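Local structure of 2-nitropropane dioxygenase (Streptomyces ansochromogenes, 3BW2) at residues Met50-Ile54 with Val117-Val123; Leu256-Ala262 with His325-Arg329; Phe261-Arg265 with Arg276-Asn280. The protein probably uses FMN and molecular oxygen to oxidise alkyl nitronates, as a TIM-barrel enzyme of the nitronate monooxygenase family. One frame throughout, in Å; residues are numbered along the deposited sequence.

Contact 1. Residues Met50-Ile54 with Val117-Val123; sequences MYQEI and VLLDDPV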
# COMPACT_ATOMS: atom_id res chain seq x y z
N MET A 50 32.33 -3.81 8.19
CA MET A 50 31.37 -4.90 8.11
C MET A 50 31.96 -6.14 8.77
O MET A 50 31.30 -6.80 9.57
CB MET A 50 31.05 -5.20 6.65
CG MET A 50 30.15 -6.42 6.44
SD MET A 50 30.06 -6.93 4.70
CE MET A 50 31.37 -8.14 4.64
N TYR A 51 33.20 -6.45 8.43
CA TYR A 51 33.84 -7.64 8.97
C TYR A 51 33.93 -7.63 10.50
O TYR A 51 33.73 -8.66 11.13
CB TYR A 51 35.24 -7.82 8.37
CG TYR A 51 35.80 -9.21 8.56
CD1 TYR A 51 34.97 -10.33 8.53
CD2 TYR A 51 37.17 -9.42 8.71
CE1 TYR A 51 35.48 -11.63 8.64
CE2 TYR A 51 37.70 -10.71 8.82
CZ TYR A 51 36.85 -11.81 8.78
OH TYR A 51 37.37 -13.09 8.87
N GLN A 52 34.22 -6.47 11.08
CA GLN A 52 34.32 -6.37 12.53
C GLN A 52 32.97 -6.68 13.19
O GLN A 52 32.93 -7.33 14.23
CB GLN A 52 34.79 -4.97 12.95
CG GLN A 52 36.16 -4.59 12.41
CD GLN A 52 37.20 -5.69 12.63
OE1 GLN A 52 37.41 -6.14 13.75
NE2 GLN A 52 37.85 -6.11 11.55
N GLU A 53 31.88 -6.21 12.59
CA GLU A 53 30.57 -6.48 13.17
C GLU A 53 30.23 -7.96 13.06
O GLU A 53 29.66 -8.55 13.98
CB GLU A 53 29.48 -5.66 12.47
CG GLU A 53 29.55 -4.16 12.74
CD GLU A 53 28.21 -3.48 12.49
OE1 GLU A 53 27.55 -3.82 11.48
OE2 GLU A 53 27.82 -2.62 13.31
N ILE A 54 30.59 -8.57 11.94
CA ILE A 54 30.33 -10.00 11.75
C ILE A 54 31.03 -10.79 12.85
O ILE A 54 30.44 -11.67 13.47
CB ILE A 54 30.84 -10.47 10.37
CG1 ILE A 54 29.94 -9.89 9.27
CG2 ILE A 54 30.83 -12.00 10.30
CD1 ILE A 54 30.44 -10.13 7.86
N VAL A 117 35.14 -10.72 1.52
CA VAL A 117 35.01 -11.08 2.92
C VAL A 117 33.93 -12.14 3.13
O VAL A 117 34.14 -13.14 3.82
CB VAL A 117 34.66 -9.84 3.78
CG1 VAL A 117 34.25 -10.27 5.18
CG2 VAL A 117 35.87 -8.91 3.86
N LEU A 118 32.76 -11.92 2.52
CA LEU A 118 31.64 -12.85 2.66
C LEU A 118 31.90 -14.21 2.03
O LEU A 118 31.31 -15.21 2.44
CB LEU A 118 30.38 -12.21 2.06
CG LEU A 118 29.94 -10.95 2.81
CD1 LEU A 118 28.91 -10.18 2.01
CD2 LEU A 118 29.38 -11.36 4.17
N LEU A 119 32.79 -14.25 1.05
CA LEU A 119 33.12 -15.51 0.39
C LEU A 119 34.28 -16.21 1.10
O LEU A 119 34.35 -17.44 1.12
CB LEU A 119 33.48 -15.28 -1.08
CG LEU A 119 32.29 -14.99 -1.99
CD1 LEU A 119 32.79 -14.57 -3.37
CD2 LEU A 119 31.41 -16.24 -2.09
N ASP A 120 35.17 -15.44 1.70
CA ASP A 120 36.31 -16.02 2.40
C ASP A 120 35.93 -16.56 3.78
O ASP A 120 36.54 -17.50 4.28
CB ASP A 120 37.43 -14.99 2.53
CG ASP A 120 38.66 -15.56 3.20
OD1 ASP A 120 39.25 -16.51 2.64
OD2 ASP A 120 39.03 -15.06 4.28
N ASP A 121 34.91 -15.95 4.40
CA ASP A 121 34.44 -16.36 5.72
C ASP A 121 32.90 -16.29 5.69
O ASP A 121 32.30 -15.46 6.36
CB ASP A 121 34.99 -15.40 6.77
CG ASP A 121 34.91 -15.96 8.17
OD1 ASP A 121 34.26 -17.00 8.36
OD2 ASP A 121 35.50 -15.34 9.09
N PRO A 122 32.26 -17.19 4.93
CA PRO A 122 30.81 -17.29 4.75
C PRO A 122 29.91 -17.06 5.97
O PRO A 122 30.20 -17.52 7.08
CB PRO A 122 30.62 -18.68 4.17
CG PRO A 122 31.88 -18.91 3.41
CD PRO A 122 32.92 -18.39 4.37
N VAL A 123 28.82 -16.34 5.75
CA VAL A 123 27.83 -16.09 6.79
C VAL A 123 26.59 -16.86 6.35
O VAL A 123 26.47 -17.24 5.18
CB VAL A 123 27.51 -14.58 6.93
CG1 VAL A 123 28.78 -13.81 7.28
CG2 VAL A 123 26.89 -14.05 5.65
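M50, Y51 and I54 line one side of helix 47-60 and meet V117, L118, D121 and V123 at the end of helix 111-120 and the turn beyond it. The apolar contacts begin with M50 and V117, whose side chains reach toward each other tip to tip. The M50 chain bends at chi3 (93°), which brings CE to 3.6 Å from V117 CG1; the same methyl lies 3.6 Å from L118 CG, where the M50 and L118 side chains cross at about a right angle. One turn on, I54 CD1 approaches L118 CD2 at 4.0 Å, and I54 CG2 stands 4.1 Å from V123 CG1. V117 CG1 also lies 3.4 Å from Y51 CD1, oblique to the ring.

The polar contact is one hydrogen bond, Y51 OH donating to D121 OD2 at 2.9 Å. OD2 lies at the ring edge, in its plane, and accepts through its anti lone pair, with ring and carboxylate planes 74° apart. D121 is the first residue past the helix, where the backbone leaves helical angles. R58, further along helix 47-60, forms a salt bridge with the same OD2.

Buried M50, I54, L118 and V123 also pack on the barrel strand 65-70, while D121 OD2 receives both a hydroxyl and a guanidinium from helix 47-60. The chemistry thus implies an apolar seam against the barrel with a polar link, probably strengthened by the R58 charge, at its partly exposed margin.

Contact 2. Residues Leu256-Ala262 with His325-Arg329; sequences LTDPLFA and HRMAR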
# COMPACT_ATOMS: atom_id res chain seq x y z
N LEU A 256 9.09 8.51 16.02
CA LEU A 256 8.16 7.45 15.60
C LEU A 256 6.76 7.55 16.19
O LEU A 256 5.78 7.32 15.49
CB LEU A 256 8.74 6.07 15.93
CG LEU A 256 10.09 5.69 15.32
CD1 LEU A 256 10.43 4.26 15.73
CD2 LEU A 256 10.05 5.80 13.80
N THR A 257 6.67 7.89 17.47
CA THR A 257 5.36 7.99 18.11
C THR A 257 4.95 9.41 18.45
O THR A 257 3.92 9.63 19.10
CB THR A 257 5.34 7.14 19.40
OG1 THR A 257 6.39 7.57 20.27
CG2 THR A 257 5.53 5.67 19.06
N ASP A 258 5.76 10.38 18.02
CA ASP A 258 5.48 11.79 18.27
C ASP A 258 4.37 12.29 17.34
O ASP A 258 4.52 12.28 16.12
CB ASP A 258 6.73 12.63 18.03
CG ASP A 258 6.52 14.10 18.33
OD1 ASP A 258 5.35 14.55 18.34
OD2 ASP A 258 7.53 14.81 18.53
N PRO A 259 3.23 12.73 17.92
CA PRO A 259 2.10 13.23 17.13
C PRO A 259 2.50 14.31 16.13
O PRO A 259 1.82 14.50 15.11
CB PRO A 259 1.15 13.77 18.20
CG PRO A 259 1.40 12.85 19.35
CD PRO A 259 2.92 12.75 19.36
N LEU A 260 3.59 15.01 16.41
CA LEU A 260 4.08 16.06 15.53
C LEU A 260 4.71 15.50 14.25
O LEU A 260 5.03 16.25 13.32
CB LEU A 260 5.08 16.93 16.27
CG LEU A 260 4.50 17.60 17.52
CD1 LEU A 260 5.59 18.41 18.22
CD2 LEU A 260 3.33 18.49 17.12
N PHE A 261 4.90 14.19 14.23
CA PHE A 261 5.47 13.49 13.08
C PHE A 261 4.45 12.41 12.75
O PHE A 261 4.79 11.23 12.67
CB PHE A 261 6.81 12.85 13.44
CG PHE A 261 7.91 13.83 13.70
CD1 PHE A 261 8.51 14.51 12.65
CD2 PHE A 261 8.36 14.07 14.99
CE1 PHE A 261 9.54 15.42 12.88
CE2 PHE A 261 9.38 14.97 15.24
CZ PHE A 261 9.98 15.65 14.18
N ALA A 262 3.21 12.83 12.57
CA ALA A 262 2.12 11.90 12.30
C ALA A 262 2.13 11.20 10.95
O ALA A 262 1.54 10.13 10.81
CB ALA A 262 0.78 12.62 12.48
N HIS A 325 4.70 3.17 11.74
CA HIS A 325 5.54 3.73 12.79
C HIS A 325 4.84 4.06 14.11
O HIS A 325 5.40 3.82 15.18
CB HIS A 325 6.27 4.98 12.29
CG HIS A 325 5.37 6.15 12.03
ND1 HIS A 325 4.70 6.33 10.84
CD2 HIS A 325 5.03 7.20 12.81
CE1 HIS A 325 3.99 7.44 10.89
NE2 HIS A 325 4.17 7.99 12.08
N ARG A 326 3.63 4.60 14.04
CA ARG A 326 2.90 4.96 15.25
C ARG A 326 2.64 3.77 16.18
O ARG A 326 2.33 3.95 17.36
CB ARG A 326 1.59 5.66 14.87
CG ARG A 326 1.80 7.11 14.43
CD ARG A 326 0.77 7.61 13.42
NE ARG A 326 -0.59 7.62 13.94
CZ ARG A 326 -1.64 8.13 13.30
NH1 ARG A 326 -1.49 8.69 12.10
NH2 ARG A 326 -2.84 8.09 13.85
N MET A 327 2.79 2.55 15.65
CA MET A 327 2.58 1.34 16.44
C MET A 327 3.89 0.81 17.02
O MET A 327 3.94 -0.30 17.57
CB MET A 327 1.94 0.25 15.58
CG MET A 327 0.68 0.67 14.85
SD MET A 327 -0.02 -0.65 13.81
CE MET A 327 -1.08 -1.45 14.99
N ALA A 328 4.96 1.59 16.91
CA ALA A 328 6.26 1.17 17.42
C ALA A 328 6.23 0.95 18.93
O ALA A 328 5.58 1.70 19.66
CB ALA A 328 7.32 2.19 17.06
N ARG A 329 6.93 -0.08 19.39
CA ARG A 329 6.97 -0.39 20.82
C ARG A 329 8.42 -0.36 21.32
O ARG A 329 9.31 -0.95 20.71
CB ARG A 329 6.32 -1.76 21.06
CG ARG A 329 4.82 -1.75 20.80
CD ARG A 329 4.14 -3.10 21.03
NE ARG A 329 4.30 -4.01 19.90
CZ ARG A 329 3.59 -5.13 19.74
NH1 ARG A 329 2.68 -5.46 20.64
NH2 ARG A 329 3.78 -5.89 18.67
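Two loops beside the FMN site meet here, with H325 and L256 at their junction: the H325 side chain is about 4 Å from that of T238, an FMN-binding residue, and the L256 side chain is about 8 Å from the bound FMN. The H325 ring points into the bend of 256-262, with A262 O near its plane at the edge and CG held between backbone N and carbonyl carbon (chi1 68°). NE2 gives a weak hydrogen bond to F261 O, 3.4 Å long and bent to 130° at the hydrogen. ND1 is bonded to G322 O, which together with the weak NE2 bond probably steadies the ring's rotation.

The bend is shaped by an Asx turn, in which L260 N donates to D258 OD1 at 2.7 Å from 45° above the carboxylate plane. A backbone bond from F261 N to D258 O, also 2.7 Å, closes it further. The apolar pair is L256 CD1 with A328 CB at 4.0 Å; T257 CG2 separately makes van der Waals contact with A328 O, at 4.0 Å.

R326 starts away from the bend, but its bent chain returns, putting NH1 3.6 Å from A262 O near the guanidinium plane, while NH2 forms a salt bridge with E156 of the second subunit. The contact thus packs together two loop segments that follow the last strand of the TIM barrel, 233-236, with a buried histidine beside an FMN-binding residue and R326 facing the subunit interface.

Contact 3. Residues Phe261-Arg265 with Arg276-Asn280; sequences FARTR and RSLVN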
# COMPACT_ATOMS: atom_id res chain seq x y z
N PHE A 261 4.90 14.19 14.23
CA PHE A 261 5.47 13.49 13.08
C PHE A 261 4.45 12.41 12.75
O PHE A 261 4.79 11.23 12.67
CB PHE A 261 6.81 12.85 13.44
CG PHE A 261 7.91 13.83 13.70
CD1 PHE A 261 8.51 14.51 12.65
CD2 PHE A 261 8.36 14.07 14.99
CE1 PHE A 261 9.54 15.42 12.88
CE2 PHE A 261 9.38 14.97 15.24
CZ PHE A 261 9.98 15.65 14.18
N ALA A 262 3.21 12.83 12.57
CA ALA A 262 2.12 11.90 12.30
C ALA A 262 2.13 11.20 10.95
O ALA A 262 1.54 10.13 10.81
CB ALA A 262 0.78 12.62 12.48
N ARG A 263 2.82 11.76 9.96
CA ARG A 263 2.82 11.13 8.65
C ARG A 263 4.19 10.88 8.04
O ARG A 263 5.20 11.47 8.45
CB ARG A 263 1.95 11.95 7.69
CG ARG A 263 1.67 11.28 6.35
CD ARG A 263 0.38 11.79 5.74
NE ARG A 263 0.38 13.24 5.53
CZ ARG A 263 -0.64 13.93 5.03
NH1 ARG A 263 -1.76 13.30 4.69
NH2 ARG A 263 -0.55 15.24 4.88
N THR A 264 4.22 9.99 7.05
CA THR A 264 5.44 9.65 6.33
C THR A 264 5.21 9.89 4.85
O THR A 264 4.07 10.00 4.39
CB THR A 264 5.81 8.17 6.51
OG1 THR A 264 4.86 7.35 5.80
CG2 THR A 264 5.80 7.78 7.97
N ARG A 265 6.30 9.98 4.11
CA ARG A 265 6.25 10.18 2.67
C ARG A 265 7.53 9.66 2.04
O ARG A 265 8.58 9.65 2.68
CB ARG A 265 6.11 11.67 2.32
CG ARG A 265 4.74 12.25 2.57
CD ARG A 265 4.70 13.70 2.10
NE ARG A 265 3.39 14.29 2.31
CZ ARG A 265 2.27 13.87 1.73
NH1 ARG A 265 2.31 12.84 0.90
NH2 ARG A 265 1.12 14.46 1.99
N ARG A 276 11.16 6.21 2.40
CA ARG A 276 10.08 6.69 3.27
C ARG A 276 10.59 7.18 4.62
O ARG A 276 11.21 6.43 5.39
CB ARG A 276 9.04 5.59 3.47
CG ARG A 276 7.83 6.02 4.29
CD ARG A 276 6.80 4.91 4.38
NE ARG A 276 6.20 4.61 3.08
CZ ARG A 276 5.31 5.38 2.46
NH1 ARG A 276 4.90 6.52 3.00
NH2 ARG A 276 4.84 5.01 1.27
N SER A 277 10.31 8.45 4.90
CA SER A 277 10.73 9.11 6.13
C SER A 277 9.55 9.85 6.76
O SER A 277 8.58 10.15 6.08
CB SER A 277 11.83 10.12 5.80
OG SER A 277 12.01 11.06 6.84
N LEU A 278 9.65 10.14 8.06
CA LEU A 278 8.60 10.90 8.73
C LEU A 278 8.73 12.30 8.13
O LEU A 278 9.84 12.78 7.91
CB LEU A 278 8.84 10.96 10.24
CG LEU A 278 8.75 9.66 11.03
CD1 LEU A 278 9.20 9.91 12.46
CD2 LEU A 278 7.33 9.14 11.02
N VAL A 279 7.61 12.95 7.84
CA VAL A 279 7.66 14.28 7.26
C VAL A 279 8.20 15.28 8.29
O VAL A 279 7.68 15.38 9.40
CB VAL A 279 6.26 14.74 6.79
CG1 VAL A 279 6.32 16.17 6.25
CG2 VAL A 279 5.74 13.79 5.72
N ASN A 280 9.26 15.98 7.93
CA ASN A 280 9.85 16.97 8.82
C ASN A 280 10.23 18.19 7.98
O ASN A 280 9.96 18.23 6.78
CB ASN A 280 11.07 16.40 9.56
CG ASN A 280 12.17 15.94 8.63
OD1 ASN A 280 12.10 16.13 7.41
ND2 ASN A 280 13.21 15.32 9.19
O HOH W 1 2.69 8.05 2.39
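R265 and S277 form a hydrogen-bonded pair of an antiparallel beta hairpin, strands 264-267 and 275-278. R265 N donates to S277 O at 3.0 Å, and S277 N returns a bond to R265 O at 3.1 Å. Beyond the non-hydrogen-bonded pair T264-L278, and just past the strands, V279 N adds a bond to R263 O at 2.9 Å, with an N-H...O angle of 171°.

A side-chain bond runs beside this ladder: R276 NH1 donates to T264 OG1 at 2.9 Å, with the hydroxyl 18° out of the guanidinium plane. The arginine leaves its strand with CG anti to the backbone N (chi1 -176°), then bends at chi3, which carries NH1 across T264 at about a right angle. A water accepts from NH1 and donates to T264 O, giving the guanidinium a second, indirect tie to the same residue. R276 NH2 bonds to V174 O, tying the hairpin to the loop that follows barrel strand 168-172; the R276 side chain is about 7 Å from the FMN.

Packing takes over outside the bonds. R265 extends its aliphatic chain past V279, CG to CG2 at 3.6 Å, before its NH2 reaches E188 O of the second subunit. L278 CD2 meets T264 CG2 at 3.7 Å. N280 is a helix N-cap, its OD1 accepting from L283 N, and its ND2 bonds to M317 O. Its CB approaches the F261 ring in plane at the edge, 3.8 Å from CE1.

In the fold
Contact 1 comes first along the chain and closes before the other two open. It joins helices 47-60 and 111-120, on the opposite side of the chain's centre from contacts 2 and 3, with centres about 35 Å away from each. Contacts 2 and 3 have centres only about 9 Å apart and share F261 and A262, where the loop after helix 250-255 runs into strand 264-267. They also touch directly: H325 ND1 packs 3.4 Å from T264 CG2. Through its two helices contact 1 belongs to the helical layer around the eight-stranded parallel barrel, whereas contacts 2 and 3 form a continuous assembly of loops and hairpin that connects the FMN surroundings with the second subunit.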